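Local structure of actin-binding protein, cofilin/tropomyosin family protein, putative (4LIZ) at residues Ala10-Glu15 against Asp41-Gly46; Ala14-Asp19 against Val77-Ile82. The protein binds actin filaments and stabilises them, and may contribute to phagocytosis and pseudopod formation in Entamoeba histolytica. All coordinates share one frame; numbering follows the deposited sequence.

Contact 1. Residues Ala10-Glu15 against Asp41-Gly46; sequences AGPVAE and DAKGKG. With NA (sodium ion), chain C.
P12 and E15 of helix 10-17 meet K43 of strand 37-44, the edge strand of the sheet within this chain. The backbones stay well separated: the closest pair of CA atoms, those of P12 and K43, is 7.8 Å apart, and side chains alone bridge the gap. Within the helix, A14 N bonds to A10 O and E15 N to G11 O in the regular helical pattern. P12 and E15, three residues apart, point their CB atoms toward strand 37-44. On the strand side D41 and A42 both pair with V28 in a classic beta bulge, just before K43.

K43 carries most of the contact. Its CG lies anti to the backbone N (chi1 -172°), and after an extended start the chain bends at chi3 (71°), bringing the ammonium group to the glutamate. On the way its CD passes P12 CB at 3.9 Å, an aliphatic touch against the proline ring. The E15 side chain crosses that of K43 at about a right angle and receives K43 NZ on OE1 at 2.8 Å, in a salt bridge that uses the syn lone pair of this oxygen. The other oxygen, E15 OE2, accepts a hydrogen bond of 2.7 Å from a water, which is only weakly linked to K43 NZ.

E15 takes part through both its carboxylate and its backbone O. The carboxylate pairs with a lysine at the surface, while the backbone O binds the sodium ion at 2.3 Å, a site completed by D18, N21, V24 and a water. With its charge balanced and each oxygen engaged, the carboxylate is probably ionised.

Contact 2. Residues Ala14-Asp19 against Val77-Ile82; sequences AEVIDD and VKFVFI. With NA (sodium ion), chain C.
Apolar contact dominates where V16 and I17, at the end of helix 10-17, meet F79 of strand 76-85. The F79 ring reaches the helix backbone itself, with CE1 3.9 Å from I17 CA. Over one ring face lies I17 CG1 in a CH-pi contact, 4.3 Å from the ring centroid and 20° off the normal, displaced toward the rim. CG1 and CG2 of I17 meet different parts of the ring: CG1, anti to the carbonyl carbon (chi1 -63°), covers the face, whereas CG2 approaches CZ of F79 at 4.0 Å. The two side chains cross at about a right angle. V16 adds a looser touch, its CG1 4.3 Å from F79 CD1.

Just past the helix, the carboxylate of D19 lies alongside V77, with OD1 4.4 Å from V77 CG2, a loose contact between an oxygen and a methyl. The polar bonding of D19 OD1 is with R66, outside the two segments, with which it forms a salt bridge. R66 also donates to V16 O, and so ties the helix end to strand 60-69.

The same helix end binds a sodium ion. D18 is the first residue to leave helical angles, although its N still bonds to A14 O at 2.9 Å, and its own O coordinates the metal at 2.6 Å.

Strand 76-85 runs between 60-69, antiparallel to it, and 114-118, parallel to it. F79 projects from the sheet toward helix 10-17, with R66 and N111 also against its side chain, while I17 touches Y64 on the adjoining strand. Two residues on along the strand, F81 packs against V105 and K106 of helix 92-108, which places that helix beside helix 10-17.

In the fold
Both contacts fasten helix 10-17 to the five-stranded mixed sheet of the ADF-type domain, but at different strands. Contact 1 reaches the edge strand 37-44 and is largely electrostatic, a solvent-bordered salt bridge with a small aliphatic component. Contact 2 reaches the interior strand 76-85, buries more surface, and relies on hydrocarbon packed against an aromatic ring. Neither is wholly core: each combines buried and exposed residues. Their segments share A14 and E15, and the sodium site lies at their junction, where E15 belongs to both and D18 to contact 2. The helix is thus held at an edge strand by a charge pair and at an interior strand by apolar packing.

Contact 1. Residues Ala10-Glu15 against Asp41-Gly46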
loop_
_atom_site.group_PDB
_atom_site.type_symbol
_atom_site.label_atom_id
_atom_site.label_comp_id
_atom_site.label_asym_id
_atom_site.label_seq_id
_atom_site.Cartn_x
_atom_site.Cartn_y
_atom_site.Cartn_z
ATOM N N ALA A 10 5.819 -9.840 -4.348
ATOM C CA ALA A 10 4.744 -10.734 -4.637
ATOM C C ALA A 10 4.302 -11.650 -3.469
ATOM O O ALA A 10 3.130 -11.961 -3.322
ATOM C CB ALA A 10 5.070 -11.561 -5.891
ATOM N N GLY A 11 5.296 -12.087 -2.742
ATOM C CA GLY A 11 5.004 -12.978 -1.625
ATOM C C GLY A 11 4.034 -12.452 -0.585
ATOM O O GLY A 11 2.973 -12.997 -0.272
ATOM N N PRO A 12 4.428 -11.263 -0.027
ATOM C CA PRO A 12 3.527 -10.712 0.928
ATOM C C PRO A 12 2.179 -10.250 0.382
ATOM O O PRO A 12 1.203 -10.261 1.096
ATOM C CB PRO A 12 4.322 -9.479 1.491
ATOM C CG PRO A 12 5.711 -9.810 1.209
ATOM C CD PRO A 12 5.757 -10.612 -0.056
ATOM N N VAL A 13 2.115 -9.800 -0.860
ATOM C CA VAL A 13 0.856 -9.455 -1.512
ATOM C C VAL A 13 -0.103 -10.691 -1.541
ATOM O O VAL A 13 -1.219 -10.574 -1.165
ATOM C CB VAL A 13 1.191 -8.872 -2.933
ATOM C CG1 VAL A 13 -0.097 -8.780 -3.773
ATOM C CG2 VAL A 13 1.855 -7.498 -2.786
ATOM N N ALA A 14 0.498 -11.809 -1.912
ATOM C CA ALA A 14 -0.291 -13.029 -1.913
ATOM C C ALA A 14 -0.803 -13.397 -0.491
ATOM O O ALA A 14 -1.911 -13.875 -0.293
ATOM C CB ALA A 14 0.516 -14.179 -2.446
ATOM N N GLU A 15 0.075 -13.139 0.519
ATOM C CA GLU A 15 -0.312 -13.365 1.900
ATOM C C GLU A 15 -1.543 -12.541 2.313
ATOM O O GLU A 15 -2.437 -12.967 3.009
ATOM C CB GLU A 15 0.848 -13.182 2.850
ATOM C CG GLU A 15 1.987 -14.162 2.649
ATOM C CD GLU A 15 2.981 -14.021 3.735
ATOM O OE1 GLU A 15 3.886 -13.200 3.669
ATOM O OE2 GLU A 15 2.887 -14.806 4.698
ATOM N N ASP A 41 9.016 -3.391 5.214
ATOM C CA ASP A 41 9.118 -2.623 6.445
ATOM C C ASP A 41 8.254 -3.144 7.582
ATOM O O ASP A 41 8.643 -3.134 8.685
ATOM C CB ASP A 41 8.768 -1.142 6.193
ATOM C CG ASP A 41 9.847 -0.381 5.443
ATOM O OD1 ASP A 41 10.932 -0.873 5.261
ATOM O OD2 ASP A 41 9.529 0.728 5.039
ATOM N N ALA A 42 7.058 -3.575 7.273
ATOM C CA ALA A 42 6.170 -4.136 8.252
ATOM C C ALA A 42 5.170 -5.124 7.593
ATOM O O ALA A 42 4.829 -4.951 6.479
ATOM C CB ALA A 42 5.419 -3.025 8.939
ATOM N N LYS A 43 4.704 -6.124 8.329
ATOM C CA LYS A 43 3.801 -7.071 7.827
ATOM C C LYS A 43 3.146 -7.761 8.972
ATOM O O LYS A 43 3.828 -8.055 9.968
ATOM C CB LYS A 43 4.558 -8.067 6.978
ATOM C CG LYS A 43 3.625 -8.988 6.245
ATOM C CD LYS A 43 4.395 -10.011 5.389
ATOM C CE LYS A 43 5.162 -11.132 6.199
ATOM N NZ LYS A 43 5.837 -12.147 5.319
ATOM N N GLY A 44 1.841 -7.906 8.904
ATOM C CA GLY A 44 1.110 -8.559 10.002
ATOM C C GLY A 44 -0.336 -8.407 9.976
ATOM O O GLY A 44 -0.965 -8.179 8.909
ATOM N N LYS A 45 -0.979 -8.571 11.139
ATOM C CA LYS A 45 -2.361 -8.410 11.303
ATOM C C LYS A 45 -2.699 -6.933 11.466
ATOM O O LYS A 45 -1.892 -6.243 12.103
ATOM C CB LYS A 45 -2.861 -9.226 12.545
ATOM C CG LYS A 45 -3.006 -10.691 12.199
ATOM C CD LYS A 45 -3.728 -11.413 13.353
ATOM C CE LYS A 45 -5.265 -11.315 13.206
ATOM N NZ LYS A 45 -6.004 -11.943 12.029
ATOM N N GLY A 46 -3.812 -6.510 10.929
ATOM C CA GLY A 46 -4.158 -5.102 11.056
ATOM C C GLY A 46 -4.593 -4.561 9.714
ATOM O O GLY A 46 -4.856 -5.264 8.754
HETATM NA NA NA C . -4.192 -12.845 4.497
HETATM O O HOH W 1 4.278 -14.744 6.998
HETATM O O HOH W 2 -6.372 -12.609 5.385
#

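Contact 2. Residues Ala14-Asp19 against Val77-Ile82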
loop_
_atom_site.group_PDB
_atom_site.type_symbol
_atom_site.label_atom_id
_atom_site.label_comp_id
_atom_site.label_asym_id
_atom_site.label_seq_id
_atom_site.Cartn_x
_atom_site.Cartn_y
_atom_site.Cartn_z
ATOM N N ALA A 14 0.498 -11.809 -1.912
ATOM C CA ALA A 14 -0.291 -13.029 -1.913
ATOM C C ALA A 14 -0.803 -13.397 -0.491
ATOM O O ALA A 14 -1.911 -13.875 -0.293
ATOM C CB ALA A 14 0.516 -14.179 -2.446
ATOM N N GLU A 15 0.075 -13.139 0.519
ATOM C CA GLU A 15 -0.312 -13.365 1.900
ATOM C C GLU A 15 -1.543 -12.541 2.313
ATOM O O GLU A 15 -2.437 -12.967 3.009
ATOM C CB GLU A 15 0.848 -13.182 2.850
ATOM C CG GLU A 15 1.987 -14.162 2.649
ATOM C CD GLU A 15 2.981 -14.021 3.735
ATOM O OE1 GLU A 15 3.886 -13.200 3.669
ATOM O OE2 GLU A 15 2.887 -14.806 4.698
ATOM N N VAL A 16 -1.490 -11.218 1.948
ATOM C CA VAL A 16 -2.640 -10.360 2.232
ATOM C C VAL A 16 -3.919 -10.854 1.570
ATOM O O VAL A 16 -4.905 -10.971 2.263
ATOM C CB VAL A 16 -2.292 -8.894 1.831
ATOM C CG1 VAL A 16 -3.559 -8.061 1.871
ATOM C CG2 VAL A 16 -1.196 -8.248 2.626
ATOM N N ILE A 17 -3.841 -11.188 0.308
ATOM C CA ILE A 17 -4.968 -11.667 -0.431
ATOM C C ILE A 17 -5.523 -12.994 0.118
ATOM O O ILE A 17 -6.680 -13.181 0.125
ATOM C CB ILE A 17 -4.660 -11.761 -1.914
ATOM C CG1 ILE A 17 -4.353 -10.383 -2.471
ATOM C CG2 ILE A 17 -5.836 -12.326 -2.669
ATOM C CD1 ILE A 17 -3.798 -10.426 -3.847
ATOM N N ASP A 18 -4.647 -13.862 0.580
ATOM C CA ASP A 18 -5.051 -15.188 1.005
ATOM C C ASP A 18 -5.906 -15.086 2.245
ATOM O O ASP A 18 -5.462 -14.795 3.275
ATOM C CB ASP A 18 -3.766 -15.974 1.305
ATOM C CG ASP A 18 -3.994 -17.433 1.645
ATOM O OD1 ASP A 18 -5.100 -17.888 1.689
ATOM O OD2 ASP A 18 -2.976 -18.049 1.863
ATOM N N ASP A 19 -7.169 -15.425 2.070
ATOM C CA ASP A 19 -8.139 -15.408 3.130
ATOM C C ASP A 19 -7.774 -16.393 4.232
ATOM O O ASP A 19 -8.157 -16.222 5.327
ATOM C CB ASP A 19 -9.536 -15.814 2.628
ATOM C CG ASP A 19 -10.212 -14.757 1.791
ATOM O OD1 ASP A 19 -9.793 -13.623 1.760
ATOM O OD2 ASP A 19 -11.197 -15.145 1.155
ATOM N N VAL A 77 -14.548 -8.582 0.912
ATOM C CA VAL A 77 -13.133 -8.205 1.093
ATOM C C VAL A 77 -12.777 -7.215 0.019
ATOM O O VAL A 77 -13.135 -7.350 -1.151
ATOM C CB VAL A 77 -12.196 -9.445 1.061
ATOM C CG1 VAL A 77 -10.748 -9.007 1.327
ATOM C CG2 VAL A 77 -12.746 -10.402 2.132
ATOM N N LYS A 78 -12.071 -6.125 0.431
ATOM C CA LYS A 78 -11.602 -5.119 -0.485
ATOM C C LYS A 78 -10.125 -4.883 -0.156
ATOM O O LYS A 78 -9.674 -5.081 0.956
ATOM C CB LYS A 78 -12.304 -3.784 -0.209
ATOM C CG LYS A 78 -13.829 -3.907 -0.434
ATOM C CD LYS A 78 -14.187 -3.964 -1.874
ATOM C CE LYS A 78 -15.730 -3.896 -2.020
ATOM N NZ LYS A 78 -16.111 -3.873 -3.451
ATOM N N PHE A 79 -9.359 -4.502 -1.182
ATOM C CA PHE A 79 -7.942 -4.278 -1.049
ATOM C C PHE A 79 -7.607 -2.843 -1.344
ATOM O O PHE A 79 -8.120 -2.250 -2.318
ATOM C CB PHE A 79 -7.177 -5.195 -1.962
ATOM C CG PHE A 79 -7.426 -6.651 -1.687
ATOM C CD1 PHE A 79 -6.987 -7.272 -0.528
ATOM C CD2 PHE A 79 -8.177 -7.403 -2.592
ATOM C CE1 PHE A 79 -7.297 -8.579 -0.275
ATOM C CE2 PHE A 79 -8.490 -8.720 -2.309
ATOM C CZ PHE A 79 -8.045 -9.296 -1.164
ATOM N N VAL A 80 -6.773 -2.251 -0.522
ATOM C CA VAL A 80 -6.349 -0.831 -0.597
ATOM C C VAL A 80 -4.880 -0.814 -0.931
ATOM O O VAL A 80 -4.057 -1.400 -0.224
ATOM C CB VAL A 80 -6.645 -0.105 0.705
ATOM C CG1 VAL A 80 -6.178 1.345 0.610
ATOM C CG2 VAL A 80 -8.149 -0.152 1.080
ATOM N N PHE A 81 -4.465 -0.034 -1.952
ATOM C CA PHE A 81 -3.106 0.230 -2.363
ATOM C C PHE A 81 -2.765 1.651 -2.065
ATOM O O PHE A 81 -3.456 2.560 -2.528
ATOM C CB PHE A 81 -2.828 -0.138 -3.824
ATOM C CG PHE A 81 -1.519 0.318 -4.323
ATOM C CD1 PHE A 81 -0.311 -0.152 -3.833
ATOM C CD2 PHE A 81 -1.423 1.257 -5.360
ATOM C CE1 PHE A 81 0.943 0.247 -4.308
ATOM C CE2 PHE A 81 -0.221 1.681 -5.816
ATOM C CZ PHE A 81 0.975 1.173 -5.328
ATOM N N ILE A 82 -1.708 1.931 -1.341
ATOM C CA ILE A 82 -1.251 3.278 -1.017
ATOM C C ILE A 82 0.145 3.433 -1.488
ATOM O O ILE A 82 1.085 2.625 -1.243
ATOM C CB ILE A 82 -1.251 3.510 0.510
ATOM C CG1 ILE A 82 -2.687 3.504 0.994
ATOM C CG2 ILE A 82 -0.470 4.737 0.870
ATOM C CD1 ILE A 82 -2.845 3.264 2.481
HETATM NA NA NA C . -4.192 -12.845 4.497
HETATM O O HOH W 2 -6.372 -12.609 5.385
#